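Side-chain contacts in general negative regulator of transcription subunit 2 (Saccharomyces cerevisiae, PDB 4BY6), which acts as a core subunit required for the integrity of the CCR4-NOT complex, the major cytoplasmic mRNA deadenylase, and takes part in repressing transcription: residues I156-D160 with G161-R165; D49-V52 with L53-F56; Q98-Q101 with Q102-A105. All blocks are in the same frame, centred on the assembly; numbering follows the deposited sequence.

Contact 1: residues I156-D160 with G161-R165; sequences IVSAD and GLSER
Backbone bonds tie I156 to R165 in both directions: the N of each reaches the O of the other at 2.9 Å, as in an antiparallel hydrogen-bonded pair. V157 and E164 follow as the non-hydrogen-bonded pair. Beyond them S158 N donates to S163 O at 2.8 Å, and S158 O accepts from G161 N across the turn. Among the side chains, the hydroxyls of S158 and S163 meet in a short bond, OG to OG 2.7 Å. S158 sends its OG back beside its own N (chi1 -55°), whereas that of S163 sits between N and the carbonyl carbon (chi1 58°), and the two ends converge. Looser van der Waals contacts follow. V157 splits its methyls, CG1 resting against the carbonyl oxygen S163 O at 3.5 Å while CG2 faces E164 CB at 4.1 Å. At the turn and just after it, D160 and L162 cross at about a right angle, OD2 of D160 lying 3.4 Å from L162 CB. The carboxylate of E164 is held elsewhere, by hydrogen bonds to the hydroxyls of Y187 and Y168. G161 takes a positive phi (77°) at the last position of the type I turn S158-G161, which reverses the chain in a beta hairpin at the surface end of the antiparallel sheet of the NOT2/NOT3/NOT5 C-terminal domain.

Contact 2: residues D49-V52 with L53-F56; sequences DHRV and LDTF
R51 and D54 close a local salt bridge over a tight turn that runs into the short 3-10 segment 53-54, in the long loop between helix 35-40 and helix 101-104. The two side chains come together obliquely, with the guanidinium and carboxylate planes 43° apart. R51 presents its side edge, and NE and NH2 both donate to a single oxygen, D54 OD2, each at 3.1 Å. That oxygen lies almost in the guanidinium plane, yet both nitrogens reach it from the same face of the carboxylate, about 45° out of that plane. A bend at chi3 (62°) in R51 turns this edge onto the acid. R71 and a basic side chain of another protein chain are long, weak ionic partners of D54 OD1 and OD2 respectively, and with R51 they would be expected to favour the ionised form. V52, between the two charged residues, points away overall and packs against L41; its CG2 lies 4.3 Å from L53 CG. L53 in turn lays CD2 over one face of the F56 ring, 4.0 Å above the plane and offset toward the rim. Two other protein chains pack on the turn. The backbone N atoms of V52 and L53 each bond to an acidic side chain of one of them, and apolar side chains of both pack on D54; V52, L53, D54 and F56 are buried in the assembly. Within the turn T55 N makes a weak bond to V52 O, 3.4 Å.

Contact 3: residues Q98-Q101 with Q102-A105; sequences QNDQ and QRVA
The guanidinium of R103 meets the carboxylate of D100 edge-on: D100 OD1 lies in the guanidinium plane, 2.9 Å from R103 NH2. The carboxylate is turned nearly perpendicular, its plane 78° from that of the guanidinium, and NH2 comes to OD1 from above the acid plane. The two side chains run side by side and point the same way. A bend at chi3 of R103 (-59°) brings NH2 back over D100. Both partners have further ties: NH2 also donates to the backbone O of C93, while OD2 of D100 accepts from S96 N, which anchors the carboxylate to the preceding loop. F94 packs against both residues. On the backbone, V104 N bonds to D100 O at 3.2 Å and A105 N to Q101 O at 2.9 Å, the i to i+4 pattern of a helix. V104 CG2 touches D100 O, and the V104 side chain packs on I124 and L127. D100 stands at the N-cap position, but its carboxylate makes no capping bond; it is held by S96 N and pairs with R103, an i to i+3 salt bridge across the first turn of the short helix 101-104, packed against helix 123-134 in the C-terminal domain.

Overall arrangement
The three contacts follow one another along the chain in the order 2, 3, 1, and none touches another. Contact 2 lies in the long loop before helix 101-104 and is touched by two other protein chains; its centre is about 53 Å from that of contact 1 and 42 Å from that of contact 3, on the opposite side of the chain's centre from both. Contacts 1 and 3 belong to the folded C-terminal part, their centres about 35 Å apart and their nearest atoms about 24 Å apart: one is a hairpin end of the sheet, the other a helix start beside helix 123-134. Neither is touched by another protein chain of the assembly, unlike contact 2.

Contact 1: residues I156-D160 with G161-R165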
ATOM      1  N   ILE E 156      37.887  17.787  35.714  1.00 48.74           N
ATOM      2  CA  ILE E 156      38.730  17.443  36.854  1.00 50.88           C
ATOM      3  C   ILE E 156      39.155  15.971  36.698  1.00 53.25           C
ATOM      4  O   ILE E 156      38.339  15.045  36.680  1.00 60.67           O
ATOM      5  CB  ILE E 156      38.005  17.743  38.194  1.00 46.97           C
ATOM      6  CG1 ILE E 156      38.664  17.023  39.369  1.00 50.17           C
ATOM      7  CG2 ILE E 156      36.535  17.380  38.107  1.00 60.24           C
ATOM      8  CD1 ILE E 156      39.968  17.619  39.817  1.00 55.34           C
ATOM      9  N   VAL E 157      40.453  15.787  36.508  1.00 46.60           N
ATOM     10  CA  VAL E 157      41.022  14.480  36.269  1.00 47.35           C
ATOM     11  C   VAL E 157      41.002  13.654  37.545  1.00 54.77           C
ATOM     12  O   VAL E 157      41.265  14.171  38.648  1.00 52.59           O
ATOM     13  CB  VAL E 157      42.461  14.592  35.718  1.00 48.29           C
ATOM     14  CG1 VAL E 157      43.108  13.209  35.588  1.00 48.21           C
ATOM     15  CG2 VAL E 157      42.448  15.329  34.369  1.00 47.40           C
ATOM     16  N   SER E 158      40.671  12.373  37.391  1.00 52.21           N
ATOM     17  CA  SER E 158      40.588  11.461  38.519  1.00 53.57           C
ATOM     18  C   SER E 158      41.964  11.154  39.102  1.00 55.64           C
ATOM     19  O   SER E 158      42.974  11.296  38.424  1.00 67.03           O
ATOM     20  CB  SER E 158      39.890  10.190  38.073  1.00 60.58           C
ATOM     21  OG  SER E 158      38.625  10.505  37.513  1.00 64.40           O
ATOM     22  N   ALA E 159      42.001  10.711  40.349  1.00 55.93           N
ATOM     23  CA  ALA E 159      43.271  10.519  41.047  1.00 60.13           C
ATOM     24  C   ALA E 159      44.241   9.561  40.338  1.00 61.96           C
ATOM     25  O   ALA E 159      45.445   9.773  40.362  1.00 62.47           O
ATOM     26  CB  ALA E 159      43.007  10.043  42.454  1.00 57.87           C
ATOM     27  N   ASP E 160      43.718   8.501  39.726  1.00 66.13           N
ATOM     28  CA  ASP E 160      44.549   7.523  39.018  1.00 69.25           C
ATOM     29  C   ASP E 160      44.988   8.003  37.634  1.00 65.57           C
ATOM     30  O   ASP E 160      45.855   7.399  36.997  1.00 66.81           O
ATOM     31  CB  ASP E 160      43.796   6.189  38.880  1.00 82.61           C
ATOM     32  CG  ASP E 160      42.316   6.377  38.575  1.00 92.56           C
ATOM     33  OD1 ASP E 160      41.689   7.215  39.261  1.00 98.84           O
ATOM     34  OD2 ASP E 160      41.781   5.692  37.667  1.00 92.85           O
ATOM     35  N   GLY E 161      44.369   9.081  37.166  1.00 62.66           N
ATOM     36  CA  GLY E 161      44.688   9.651  35.871  1.00 58.86           C
ATOM     37  C   GLY E 161      44.106   8.887  34.687  1.00 58.72           C
ATOM     38  O   GLY E 161      44.400   9.199  33.531  1.00 50.69           O
ATOM     39  N   LEU E 162      43.231   7.923  34.950  1.00 63.57           N
ATOM     40  CA  LEU E 162      42.687   7.127  33.854  1.00 57.66           C
ATOM     41  C   LEU E 162      41.368   7.698  33.318  1.00 52.02           C
ATOM     42  O   LEU E 162      40.851   7.263  32.276  1.00 52.14           O
ATOM     43  CB  LEU E 162      42.500   5.684  34.307  1.00 59.15           C
ATOM     44  CG  LEU E 162      43.766   5.024  34.847  1.00 59.70           C
ATOM     45  CD1 LEU E 162      43.410   3.621  35.311  1.00 49.49           C
ATOM     46  CD2 LEU E 162      44.864   5.014  33.795  1.00 45.67           C
ATOM     47  N   SER E 163      40.856   8.707  34.011  1.00 48.18           N
ATOM     48  CA  SER E 163      39.599   9.318  33.631  1.00 48.65           C
ATOM     49  C   SER E 163      39.532  10.776  34.052  1.00 50.58           C
ATOM     50  O   SER E 163      40.343  11.243  34.857  1.00 55.02           O
ATOM     51  CB  SER E 163      38.436   8.548  34.254  1.00 49.64           C
ATOM     52  OG  SER E 163      38.566   8.525  35.663  1.00 55.81           O
ATOM     53  N   GLU E 164      38.561  11.494  33.501  1.00 45.05           N
ATOM     54  CA  GLU E 164      38.300  12.854  33.940  1.00 50.13           C
ATOM     55  C   GLU E 164      36.808  13.026  34.039  1.00 48.13           C
ATOM     56  O   GLU E 164      36.050  12.378  33.310  1.00 44.25           O
ATOM     57  CB  GLU E 164      38.897  13.889  32.983  1.00 45.65           C
ATOM     58  CG  GLU E 164      38.322  13.842  31.591  1.00 34.54           C
ATOM     59  CD  GLU E 164      38.958  14.841  30.649  1.00 44.12           C
ATOM     60  OE1 GLU E 164      40.183  15.083  30.785  1.00 47.17           O
ATOM     61  OE2 GLU E 164      38.249  15.356  29.747  1.00 47.90           O
ATOM     62  N   ARG E 165      36.381  13.899  34.940  1.00 45.62           N
ATOM     63  CA  ARG E 165      34.968  14.172  35.073  1.00 46.56           C
ATOM     64  C   ARG E 165      34.721  15.571  34.569  1.00 55.80           C
ATOM     65  O   ARG E 165      35.389  16.512  34.988  1.00 66.79           O
ATOM     66  CB  ARG E 165      34.519  13.996  36.520  1.00 49.39           C
ATOM     67  CG  ARG E 165      33.047  13.889  36.651  1.00 55.31           C
ATOM     68  CD  ARG E 165      32.617  14.048  38.075  1.00 75.64           C
ATOM     69  NE  ARG E 165      31.285  14.630  38.108  1.00 91.68           N
ATOM     70  CZ  ARG E 165      30.624  14.913  39.218  1.00107.62           C
ATOM     71  NH1 ARG E 165      31.166  14.649  40.402  1.00113.51           N
ATOM     72  NH2 ARG E 165      29.419  15.455  39.135  1.00116.50           N
TER

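Contact 2: residues D49-V52 with L53-F56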
ATOM      1  N   ASP E  49      -4.356  14.732   7.115  1.00127.41           N
ATOM      2  CA  ASP E  49      -4.433  13.890   5.919  1.00115.69           C
ATOM      3  C   ASP E  49      -3.048  13.482   5.432  1.00100.90           C
ATOM      4  O   ASP E  49      -2.199  14.322   5.132  1.00100.51           O
ATOM      5  CB  ASP E  49      -5.174  14.601   4.785  1.00123.06           C
ATOM      6  CG  ASP E  49      -6.678  14.461   4.886  1.00135.52           C
ATOM      7  OD1 ASP E  49      -7.176  14.121   5.978  1.00142.84           O
ATOM      8  OD2 ASP E  49      -7.360  14.692   3.865  1.00137.92           O
ATOM      9  N   HIS E  50      -2.828  12.181   5.350  1.00 85.80           N
ATOM     10  CA  HIS E  50      -1.548  11.674   4.928  1.00 69.18           C
ATOM     11  C   HIS E  50      -1.730  10.335   4.222  1.00 67.42           C
ATOM     12  O   HIS E  50      -2.391   9.447   4.738  1.00 72.46           O
ATOM     13  CB  HIS E  50      -0.609  11.551   6.135  1.00 64.81           C
ATOM     14  CG  HIS E  50       0.720  10.938   5.810  1.00 69.77           C
ATOM     15  ND1 HIS E  50       1.184   9.798   6.430  1.00 77.43           N
ATOM     16  CD2 HIS E  50       1.680  11.300   4.924  1.00 72.77           C
ATOM     17  CE1 HIS E  50       2.376   9.486   5.944  1.00 77.89           C
ATOM     18  NE2 HIS E  50       2.699  10.383   5.030  1.00 76.06           N
ATOM     19  N   ARG E  51      -1.182  10.217   3.018  1.00 67.95           N
ATOM     20  CA  ARG E  51      -1.122   8.940   2.303  1.00 64.99           C
ATOM     21  C   ARG E  51      -0.129   7.982   2.948  1.00 61.17           C
ATOM     22  O   ARG E  51       1.052   8.306   3.107  1.00 67.85           O
ATOM     23  CB  ARG E  51      -0.748   9.174   0.835  1.00 54.85           C
ATOM     24  CG  ARG E  51      -1.866   9.817   0.044  1.00 74.45           C
ATOM     25  CD  ARG E  51      -1.392  10.508  -1.228  1.00 76.24           C
ATOM     26  NE  ARG E  51      -0.765   9.595  -2.180  1.00 76.23           N
ATOM     27  CZ  ARG E  51      -0.760   9.787  -3.497  1.00 76.55           C
ATOM     28  NH1 ARG E  51      -1.383  10.839  -4.015  1.00 81.61           N
ATOM     29  NH2 ARG E  51      -0.167   8.915  -4.297  1.00 57.58           N
ATOM     30  N   VAL E  52      -0.593   6.796   3.307  1.00 51.91           N
ATOM     31  CA  VAL E  52       0.290   5.814   3.927  1.00 55.44           C
ATOM     32  C   VAL E  52       0.697   4.721   2.950  1.00 54.82           C
ATOM     33  O   VAL E  52       1.720   4.053   3.151  1.00 61.22           O
ATOM     34  CB  VAL E  52      -0.362   5.153   5.157  1.00 54.03           C
ATOM     35  CG1 VAL E  52      -0.775   6.214   6.146  1.00 61.42           C
ATOM     36  CG2 VAL E  52      -1.578   4.352   4.729  1.00 56.54           C
ATOM     37  N   LEU E  53      -0.103   4.537   1.903  1.00 52.28           N
ATOM     38  CA  LEU E  53       0.069   3.390   1.022  1.00 55.67           C
ATOM     39  C   LEU E  53       1.317   3.466   0.136  1.00 61.16           C
ATOM     40  O   LEU E  53       1.860   2.436  -0.260  1.00 72.00           O
ATOM     41  CB  LEU E  53      -1.182   3.219   0.153  1.00 55.21           C
ATOM     42  CG  LEU E  53      -2.358   2.554   0.878  1.00 61.11           C
ATOM     43  CD1 LEU E  53      -3.604   2.475   0.007  1.00 56.33           C
ATOM     44  CD2 LEU E  53      -1.943   1.153   1.345  1.00 56.67           C
ATOM     45  N   ASP E  54       1.803   4.669  -0.140  1.00 55.80           N
ATOM     46  CA  ASP E  54       2.925   4.823  -1.064  1.00 59.21           C
ATOM     47  C   ASP E  54       4.276   4.546  -0.417  1.00 60.03           C
ATOM     48  O   ASP E  54       5.314   4.570  -1.090  1.00 58.30           O
ATOM     49  CB  ASP E  54       2.897   6.211  -1.673  1.00 47.35           C
ATOM     50  CG  ASP E  54       1.710   6.398  -2.579  1.00 61.35           C
ATOM     51  OD1 ASP E  54       1.846   6.044  -3.781  1.00 61.07           O
ATOM     52  OD2 ASP E  54       0.645   6.861  -2.083  1.00 53.52           O
ATOM     53  N   THR E  55       4.240   4.287   0.890  1.00 61.01           N
ATOM     54  CA  THR E  55       5.408   3.894   1.681  1.00 55.83           C
ATOM     55  C   THR E  55       5.123   2.640   2.508  1.00 55.71           C
ATOM     56  O   THR E  55       5.877   2.316   3.436  1.00 49.25           O
ATOM     57  CB  THR E  55       5.872   5.026   2.621  1.00 50.08           C
ATOM     58  OG1 THR E  55       4.740   5.839   2.978  1.00 54.81           O
ATOM     59  CG2 THR E  55       6.866   5.898   1.909  1.00 49.51           C
ATOM     60  N   PHE E  56       4.037   1.951   2.138  1.00 52.49           N
ATOM     61  CA  PHE E  56       3.584   0.693   2.740  1.00 54.86           C
ATOM     62  C   PHE E  56       4.634  -0.416   2.624  1.00 60.67           C
ATOM     63  O   PHE E  56       4.954  -0.891   1.520  1.00 63.96           O
ATOM     64  CB  PHE E  56       2.290   0.257   2.050  1.00 62.08           C
ATOM     65  CG  PHE E  56       1.451  -0.730   2.828  1.00 60.26           C
ATOM     66  CD1 PHE E  56       0.791  -0.349   3.983  1.00 61.21           C
ATOM     67  CD2 PHE E  56       1.258  -2.014   2.351  1.00 55.48           C
ATOM     68  CE1 PHE E  56      -0.007  -1.240   4.668  1.00 59.04           C
ATOM     69  CE2 PHE E  56       0.461  -2.907   3.032  1.00 55.73           C
ATOM     70  CZ  PHE E  56      -0.174  -2.517   4.189  1.00 57.14           C
TER

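Contact 3: residues Q98-Q101 with Q102-A105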
ATOM      1  N   GLN E  98      45.478  12.627   0.691  1.00 53.61           N
ATOM      2  CA  GLN E  98      46.358  13.780   0.678  1.00 60.76           C
ATOM      3  C   GLN E  98      45.664  15.021   0.106  1.00 66.97           C
ATOM      4  O   GLN E  98      45.815  16.109   0.660  1.00 79.69           O
ATOM      5  CB  GLN E  98      47.635  13.462  -0.104  1.00 60.97           C
ATOM      6  CG  GLN E  98      48.803  14.428   0.115  1.00 72.60           C
ATOM      7  CD  GLN E  98      49.976  14.162  -0.846  1.00 86.25           C
ATOM      8  OE1 GLN E  98      49.966  14.601  -2.007  1.00 87.44           O
ATOM      9  NE2 GLN E  98      50.981  13.430  -0.366  1.00 86.18           N
ATOM     10  N   ASN E  99      44.855  14.861  -0.943  1.00 57.03           N
ATOM     11  CA  ASN E  99      44.317  16.019  -1.674  1.00 58.31           C
ATOM     12  C   ASN E  99      42.867  16.381  -1.366  1.00 59.32           C
ATOM     13  O   ASN E  99      42.368  17.381  -1.865  1.00 63.40           O
ATOM     14  CB  ASN E  99      44.433  15.809  -3.174  1.00 44.94           C
ATOM     15  CG  ASN E  99      45.860  15.632  -3.629  1.00 64.52           C
ATOM     16  OD1 ASN E  99      46.808  16.101  -2.984  1.00 68.77           O
ATOM     17  ND2 ASN E  99      46.031  14.944  -4.750  1.00 60.30           N
ATOM     18  N   ASP E 100      42.165  15.569  -0.590  1.00 52.54           N
ATOM     19  CA  ASP E 100      40.759  15.858  -0.392  1.00 42.35           C
ATOM     20  C   ASP E 100      40.489  16.539   0.943  1.00 41.01           C
ATOM     21  O   ASP E 100      39.331  16.776   1.300  1.00 40.68           O
ATOM     22  CB  ASP E 100      39.940  14.573  -0.530  1.00 39.43           C
ATOM     23  CG  ASP E 100      39.940  14.039  -1.960  1.00 61.99           C
ATOM     24  OD1 ASP E 100      40.156  14.856  -2.889  1.00 69.56           O
ATOM     25  OD2 ASP E 100      39.753  12.807  -2.154  1.00 65.77           O
ATOM     26  N   GLN E 101      41.544  16.911   1.662  1.00 43.27           N
ATOM     27  CA  GLN E 101      41.351  17.529   2.975  1.00 37.95           C
ATOM     28  C   GLN E 101      40.790  18.929   2.788  1.00 45.28           C
ATOM     29  O   GLN E 101      39.937  19.350   3.564  1.00 51.17           O
ATOM     30  CB  GLN E 101      42.652  17.580   3.772  1.00 37.45           C
ATOM     31  CG  GLN E 101      43.356  16.244   3.826  1.00 56.05           C
ATOM     32  CD  GLN E 101      44.298  16.088   4.999  1.00 65.02           C
ATOM     33  OE1 GLN E 101      44.335  16.929   5.906  1.00 75.95           O
ATOM     34  NE2 GLN E 101      45.093  15.014   4.974  1.00 55.87           N
ATOM     35  N   GLN E 102      41.228  19.615   1.726  1.00 49.34           N
ATOM     36  CA  GLN E 102      40.827  20.996   1.478  1.00 59.41           C
ATOM     37  C   GLN E 102      39.324  21.096   1.221  1.00 55.37           C
ATOM     38  O   GLN E 102      38.668  22.018   1.709  1.00 57.99           O
ATOM     39  CB  GLN E 102      41.620  21.568   0.303  1.00 80.41           C
ATOM     40  CG  GLN E 102      43.110  21.772   0.602  1.00108.19           C
ATOM     41  CD  GLN E 102      43.909  20.462   0.610  1.00126.42           C
ATOM     42  OE1 GLN E 102      43.356  19.376   0.389  1.00130.48           O
ATOM     43  NE2 GLN E 102      45.213  20.563   0.869  1.00129.77           N
ATOM     44  N   ARG E 103      38.764  20.139   0.492  1.00 44.51           N
ATOM     45  CA  ARG E 103      37.316  20.095   0.339  1.00 45.15           C
ATOM     46  C   ARG E 103      36.575  19.757   1.646  1.00 48.02           C
ATOM     47  O   ARG E 103      35.565  20.403   1.978  1.00 51.01           O
ATOM     48  CB  ARG E 103      36.938  19.082  -0.718  1.00 43.94           C
ATOM     49  CG  ARG E 103      36.737  19.693  -2.047  1.00 51.92           C
ATOM     50  CD  ARG E 103      36.157  18.693  -2.983  1.00 56.95           C
ATOM     51  NE  ARG E 103      37.020  17.537  -3.130  1.00 53.90           N
ATOM     52  CZ  ARG E 103      36.638  16.421  -3.730  1.00 52.11           C
ATOM     53  NH1 ARG E 103      35.407  16.333  -4.232  1.00 52.07           N
ATOM     54  NH2 ARG E 103      37.484  15.405  -3.826  1.00 50.36           N
ATOM     55  N   VAL E 104      37.081  18.770   2.392  1.00 31.88           N
ATOM     56  CA  VAL E 104      36.387  18.323   3.596  1.00 30.59           C
ATOM     57  C   VAL E 104      36.372  19.434   4.665  1.00 37.10           C
ATOM     58  O   VAL E 104      35.388  19.633   5.381  1.00 40.75           O
ATOM     59  CB  VAL E 104      37.014  17.043   4.141  1.00 28.47           C
ATOM     60  CG1 VAL E 104      36.361  16.630   5.440  1.00 32.24           C
ATOM     61  CG2 VAL E 104      36.849  15.938   3.140  1.00 31.37           C
ATOM     62  N   ALA E 105      37.439  20.207   4.717  1.00 41.53           N
ATOM     63  CA  ALA E 105      37.515  21.335   5.628  1.00 44.09           C
ATOM     64  C   ALA E 105      36.399  22.365   5.454  1.00 48.58           C
ATOM     65  O   ALA E 105      36.152  23.159   6.361  1.00 51.27           O
ATOM     66  CB  ALA E 105      38.867  22.035   5.458  1.00 35.73           C
TER